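Parvulin 42 (Trypanosoma brucei brucei, PDB 6GMP) probably catalyses cis-trans isomerisation of peptidyl-prolyl bonds through its parvulin-type PPIase domain, the part of the longer protein described here. Local coordinates at residues A[10-22]-A[33-47]. Residues are numbered along the deposited sequence; the frame is centred on the assembly and turned at random.
Sequences HVLVKHKDVRRPS and ITRSRADAINLAQAI
V11 and V13, on strand 10-13, face helix 37-47, which runs roughly antiparallel to the strand at 147°, the axes 9.0 Å apart at closest. V13 CG1, anti to its own backbone N (chi1 178°), reaches A40 CB at 3.8 Å, with A44 CB beside its CG2. Branched residues fill the strand side, and the small A40 and A44 let the helix settle close. R35, bent at chi3 (65°), donates NH1 to K14 O at 2.9 Å, in the guanidinium plane but from above the carbonyl plane, and the same nitrogen is salt-bridged to E71. K16 N bonds to R35 O (2.8 Å), nearly straight on to the carbonyl. I33 N is held by P21 O (2.8 Å); its beta-branched side chain suits the place, CG2 lying against K14 C and H15 CA, CG1 and CB against P21. The flat H15 imidazole takes carbon on both faces, R37 CA in a CH-pi contact toward the rim and V18 CG1 over the opposite centre, while ND1 accepts from D17 N. S36 and D39 close the helix start with a capping box. In this parvulin fold, apolar packing thus seats the helix on the sheet, and three N-H...O=C bonds tie the loop after the strand to residues 33-35, just before the helix.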
loop_
_atom_site.group_PDB
_atom_site.type_symbol
_atom_site.label_atom_id
_atom_site.label_comp_id
_atom_site.label_asym_id
_atom_site.label_seq_id
_atom_site.Cartn_x
_atom_site.Cartn_y
_atom_site.Cartn_z
ATOM N N HIS A 10 3.262 -1.882 -3.011
ATOM C CA HIS A 10 2.158 -1.351 -2.211
ATOM C C HIS A 10 2.442 0.031 -1.641
ATOM O O HIS A 10 3.590 0.477 -1.579
ATOM C CB HIS A 10 1.682 -2.340 -1.123
ATOM C CG HIS A 10 2.519 -2.373 0.121
ATOM N ND1 HIS A 10 2.028 -2.838 1.319
ATOM C CD2 HIS A 10 3.805 -2.019 0.356
ATOM C CE1 HIS A 10 2.967 -2.765 2.243
ATOM N NE2 HIS A 10 4.057 -2.273 1.687
ATOM N N VAL A 11 1.352 0.709 -1.299
ATOM C CA VAL A 11 1.362 1.881 -0.443
ATOM C C VAL A 11 0.782 1.436 0.887
ATOM O O VAL A 11 -0.254 0.757 0.916
ATOM C CB VAL A 11 0.429 2.981 -0.987
ATOM C CG1 VAL A 11 0.288 4.131 0.013
ATOM C CG2 VAL A 11 0.929 3.513 -2.302
ATOM N N LEU A 12 1.425 1.835 1.983
ATOM C CA LEU A 12 0.933 1.531 3.327
ATOM C C LEU A 12 0.648 2.818 4.090
ATOM O O LEU A 12 1.519 3.668 4.226
ATOM C CB LEU A 12 1.949 0.694 4.111
ATOM C CG LEU A 12 1.499 0.250 5.500
ATOM C CD1 LEU A 12 0.349 -0.736 5.446
ATOM C CD2 LEU A 12 2.659 -0.371 6.264
ATOM N N VAL A 13 -0.581 2.931 4.576
ATOM C CA VAL A 13 -0.998 4.030 5.429
ATOM C C VAL A 13 -1.235 3.436 6.811
ATOM O O VAL A 13 -2.122 2.608 6.997
ATOM C CB VAL A 13 -2.277 4.700 4.881
ATOM C CG1 VAL A 13 -2.739 5.818 5.795
ATOM C CG2 VAL A 13 -2.023 5.241 3.479
ATOM N N LYS A 14 -0.437 3.851 7.780
ATOM C CA LYS A 14 -0.509 3.300 9.123
ATOM C C LYS A 14 -1.548 4.038 9.938
ATOM O O LYS A 14 -2.088 5.068 9.526
ATOM C CB LYS A 14 0.869 3.375 9.786
ATOM C CG LYS A 14 1.879 2.464 9.140
ATOM C CD LYS A 14 3.195 2.448 9.895
ATOM C CE LYS A 14 4.181 1.520 9.227
ATOM N NZ LYS A 14 5.291 1.149 10.151
ATOM N N HIS A 15 -1.828 3.527 11.126
ATOM C CA HIS A 15 -2.642 4.239 12.090
ATOM C C HIS A 15 -2.123 3.908 13.489
ATOM O O HIS A 15 -1.259 3.020 13.638
ATOM C CB HIS A 15 -4.128 3.907 11.943
ATOM C CG HIS A 15 -4.437 2.446 12.011
ATOM N ND1 HIS A 15 -4.432 1.743 13.194
ATOM C CD2 HIS A 15 -4.779 1.565 11.044
ATOM C CE1 HIS A 15 -4.767 0.486 12.954
ATOM N NE2 HIS A 15 -4.972 0.352 11.657
ATOM N N LYS A 16 -2.652 4.599 14.496
ATOM C CA LYS A 16 -2.119 4.518 15.851
ATOM C C LYS A 16 -2.189 3.128 16.468
ATOM O O LYS A 16 -1.453 2.829 17.406
ATOM C CB LYS A 16 -2.870 5.492 16.760
ATOM C CG LYS A 16 -4.308 5.083 17.046
ATOM C CD LYS A 16 -5.078 6.140 17.830
ATOM C CE LYS A 16 -6.406 5.601 18.384
ATOM N NZ LYS A 16 -6.252 4.468 19.363
ATOM N N ASP A 17 -3.079 2.287 15.964
ATOM C CA ASP A 17 -3.308 0.974 16.561
ATOM C C ASP A 17 -2.489 -0.160 15.940
ATOM O O ASP A 17 -2.619 -1.305 16.376
ATOM C CB ASP A 17 -4.796 0.619 16.532
ATOM C CG ASP A 17 -5.622 1.476 17.474
ATOM O OD1 ASP A 17 -5.052 2.044 18.427
ATOM O OD2 ASP A 17 -6.849 1.558 17.265
ATOM N N VAL A 18 -1.633 0.130 14.962
ATOM C CA VAL A 18 -0.770 -0.922 14.416
ATOM C C VAL A 18 0.366 -1.202 15.412
ATOM O O VAL A 18 0.617 -0.414 16.322
ATOM C CB VAL A 18 -0.218 -0.589 13.005
ATOM C CG1 VAL A 18 -1.345 -0.218 12.041
ATOM C CG2 VAL A 18 0.833 0.508 13.067
ATOM N N ARG A 19 1.041 -2.327 15.252
ATOM C CA ARG A 19 2.056 -2.719 16.226
ATOM C C ARG A 19 3.264 -1.775 16.244
ATOM O O ARG A 19 3.846 -1.526 17.305
ATOM C CB ARG A 19 2.489 -4.176 16.008
ATOM C CG ARG A 19 2.739 -4.563 14.556
ATOM C CD ARG A 19 2.993 -6.048 14.425
ATOM N NE ARG A 19 1.754 -6.818 14.345
ATOM C CZ ARG A 19 1.554 -7.997 14.927
ATOM N NH1 ARG A 19 2.501 -8.561 15.663
ATOM N NH2 ARG A 19 0.390 -8.612 14.779
ATOM N N ARG A 20 3.634 -1.251 15.076
ATOM C CA ARG A 20 4.712 -0.268 14.966
ATOM C C ARG A 20 4.195 1.004 14.311
ATOM O O ARG A 20 4.376 1.215 13.104
ATOM C CB ARG A 20 5.861 -0.812 14.133
ATOM C CG ARG A 20 6.619 -1.956 14.776
ATOM C CD ARG A 20 7.494 -2.645 13.744
ATOM N NE ARG A 20 6.675 -3.068 12.611
ATOM C CZ ARG A 20 5.898 -4.147 12.612
ATOM N NH1 ARG A 20 5.855 -4.940 13.681
ATOM N NH2 ARG A 20 5.172 -4.437 11.542
ATOM N N PRO A 21 3.541 1.861 15.093
ATOM C CA PRO A 21 2.956 3.076 14.528
ATOM C C PRO A 21 3.983 4.187 14.338
ATOM O O PRO A 21 3.894 5.239 14.966
ATOM C CB PRO A 21 1.911 3.464 15.577
ATOM C CG PRO A 21 2.504 2.985 16.867
ATOM C CD PRO A 21 3.245 1.726 16.534
ATOM N N SER A 22 4.959 3.929 13.476
ATOM C CA SER A 22 5.943 4.925 13.078
ATOM C C SER A 22 6.223 4.717 11.598
ATOM O O SER A 22 6.265 3.578 11.125
ATOM C CB SER A 22 7.237 4.764 13.880
ATOM O OG SER A 22 7.019 5.001 15.258
ATOM N N ILE A 33 3.039 7.794 14.129
ATOM C CA ILE A 33 1.720 7.756 13.499
ATOM C C ILE A 33 0.652 7.776 14.582
ATOM O O ILE A 33 0.574 6.853 15.383
ATOM C CB ILE A 33 1.541 6.485 12.655
ATOM C CG1 ILE A 33 2.656 6.362 11.613
ATOM C CG2 ILE A 33 0.175 6.486 11.973
ATOM C CD1 ILE A 33 2.794 7.567 10.704
ATOM N N THR A 34 -0.146 8.840 14.614
ATOM C CA THR A 34 -1.173 9.015 15.633
ATOM C C THR A 34 -2.603 9.026 15.080
ATOM O O THR A 34 -3.550 9.066 15.861
ATOM C CB THR A 34 -0.954 10.304 16.423
ATOM O OG1 THR A 34 -0.777 11.389 15.508
ATOM C CG2 THR A 34 0.282 10.185 17.289
ATOM N N ARG A 35 -2.761 8.966 13.757
ATOM C CA ARG A 35 -4.093 9.024 13.148
ATOM C C ARG A 35 -4.898 7.796 13.523
ATOM O O ARG A 35 -4.342 6.745 13.838
ATOM C CB ARG A 35 -4.005 9.169 11.623
ATOM C CG ARG A 35 -3.637 7.904 10.864
ATOM C CD ARG A 35 -3.726 8.122 9.357
ATOM N NE ARG A 35 -2.752 9.085 8.872
ATOM C CZ ARG A 35 -1.504 8.791 8.516
ATOM N NH1 ARG A 35 -1.042 7.555 8.603
ATOM N NH2 ARG A 35 -0.702 9.741 8.073
ATOM N N SER A 36 -6.212 7.932 13.514
ATOM C CA SER A 36 -7.079 6.818 13.856
ATOM C C SER A 36 -7.139 5.846 12.684
ATOM O O SER A 36 -6.769 6.163 11.562
ATOM C CB SER A 36 -8.472 7.322 14.145
ATOM O OG SER A 36 -9.073 7.747 12.938
ATOM N N ARG A 37 -7.631 4.648 12.968
ATOM C CA ARG A 37 -7.894 3.668 11.928
ATOM C C ARG A 37 -8.813 4.276 10.853
ATOM O O ARG A 37 -8.554 4.153 9.656
ATOM C CB ARG A 37 -8.539 2.430 12.545
ATOM C CG ARG A 37 -8.906 1.358 11.535
ATOM C CD ARG A 37 -9.532 0.163 12.200
ATOM N NE ARG A 37 -10.072 -0.773 11.215
ATOM C CZ ARG A 37 -11.330 -0.759 10.783
ATOM N NH1 ARG A 37 -12.210 0.118 11.267
ATOM N NH2 ARG A 37 -11.724 -1.646 9.883
ATOM N N ALA A 38 -9.871 4.952 11.278
ATOM C CA ALA A 38 -10.787 5.569 10.339
ATOM C C ALA A 38 -10.068 6.584 9.478
ATOM O O ALA A 38 -10.337 6.668 8.271
ATOM C CB ALA A 38 -11.951 6.202 11.077
ATOM N N ASP A 39 -9.190 7.371 10.082
ATOM C CA ASP A 39 -8.424 8.353 9.326
ATOM C C ASP A 39 -7.581 7.666 8.247
ATOM O O ASP A 39 -7.489 8.162 7.119
ATOM C CB ASP A 39 -7.478 9.134 10.231
ATOM C CG ASP A 39 -8.191 10.034 11.226
ATOM O OD1 ASP A 39 -9.372 10.390 11.059
ATOM O OD2 ASP A 39 -7.499 10.389 12.216
ATOM N N ALA A 40 -6.945 6.548 8.580
ATOM C CA ALA A 40 -6.100 5.823 7.621
ATOM C C ALA A 40 -6.938 5.293 6.456
ATOM O O ALA A 40 -6.528 5.372 5.298
ATOM C CB ALA A 40 -5.385 4.677 8.309
ATOM N N ILE A 41 -8.109 4.745 6.755
ATOM C CA ILE A 41 -8.994 4.265 5.705
ATOM C C ILE A 41 -9.405 5.400 4.795
ATOM O O ILE A 41 -9.374 5.261 3.574
ATOM C CB ILE A 41 -10.210 3.581 6.330
ATOM C CG1 ILE A 41 -9.781 2.287 7.045
ATOM C CG2 ILE A 41 -11.270 3.267 5.283
ATOM C CD1 ILE A 41 -10.867 1.675 7.912
ATOM N N ASN A 42 -9.788 6.529 5.368
ATOM C CA ASN A 42 -10.210 7.652 4.553
ATOM C C ASN A 42 -9.073 8.198 3.718
ATOM O O ASN A 42 -9.276 8.573 2.567
ATOM C CB ASN A 42 -10.790 8.751 5.431
ATOM C CG ASN A 42 -12.160 8.407 5.935
ATOM O OD1 ASN A 42 -12.952 7.759 5.239
ATOM N ND2 ASN A 42 -12.476 8.868 7.131
ATOM N N LEU A 43 -7.878 8.223 4.274
ATOM C CA LEU A 43 -6.724 8.706 3.540
ATOM C C LEU A 43 -6.398 7.776 2.376
ATOM O O LEU A 43 -6.216 8.235 1.243
ATOM C CB LEU A 43 -5.519 8.848 4.464
ATOM C CG LEU A 43 -4.213 9.270 3.793
ATOM C CD1 LEU A 43 -4.422 10.542 3.029
ATOM C CD2 LEU A 43 -3.134 9.457 4.840
ATOM N N ALA A 44 -6.331 6.470 2.629
ATOM C CA ALA A 44 -6.061 5.509 1.568
ATOM C C ALA A 44 -7.101 5.619 0.453
ATOM O O ALA A 44 -6.777 5.554 -0.745
ATOM C CB ALA A 44 -6.036 4.107 2.143
ATOM N N GLN A 45 -8.359 5.793 0.829
ATOM C CA GLN A 45 -9.417 5.960 -0.158
ATOM C C GLN A 45 -9.170 7.182 -1.038
ATOM O O GLN A 45 -9.355 7.124 -2.258
ATOM C CB GLN A 45 -10.771 6.073 0.541
ATOM C CG GLN A 45 -11.949 6.350 -0.385
ATOM C CD GLN A 45 -12.101 5.307 -1.475
ATOM O OE1 GLN A 45 -11.775 4.128 -1.278
ATOM N NE2 GLN A 45 -12.608 5.731 -2.629
ATOM N N ALA A 46 -8.781 8.297 -0.425
ATOM C CA ALA A 46 -8.558 9.520 -1.184
ATOM C C ALA A 46 -7.353 9.420 -2.115
ATOM O O ALA A 46 -7.423 9.890 -3.260
ATOM C CB ALA A 46 -8.395 10.703 -0.254
ATOM N N ILE A 47 -6.251 8.823 -1.645
ATOM C CA ILE A 47 -5.039 8.791 -2.452
ATOM C C ILE A 47 -5.249 7.874 -3.658
ATOM O O ILE A 47 -4.637 8.086 -4.720
ATOM C CB ILE A 47 -3.776 8.498 -1.630
ATOM C CG1 ILE A 47 -3.856 7.126 -0.998
ATOM C CG2 ILE A 47 -3.578 9.607 -0.582
ATOM C CD1 ILE A 47 -2.604 6.753 -0.206
HETATM O O HOH W 1 -7.834 3.795 15.725
#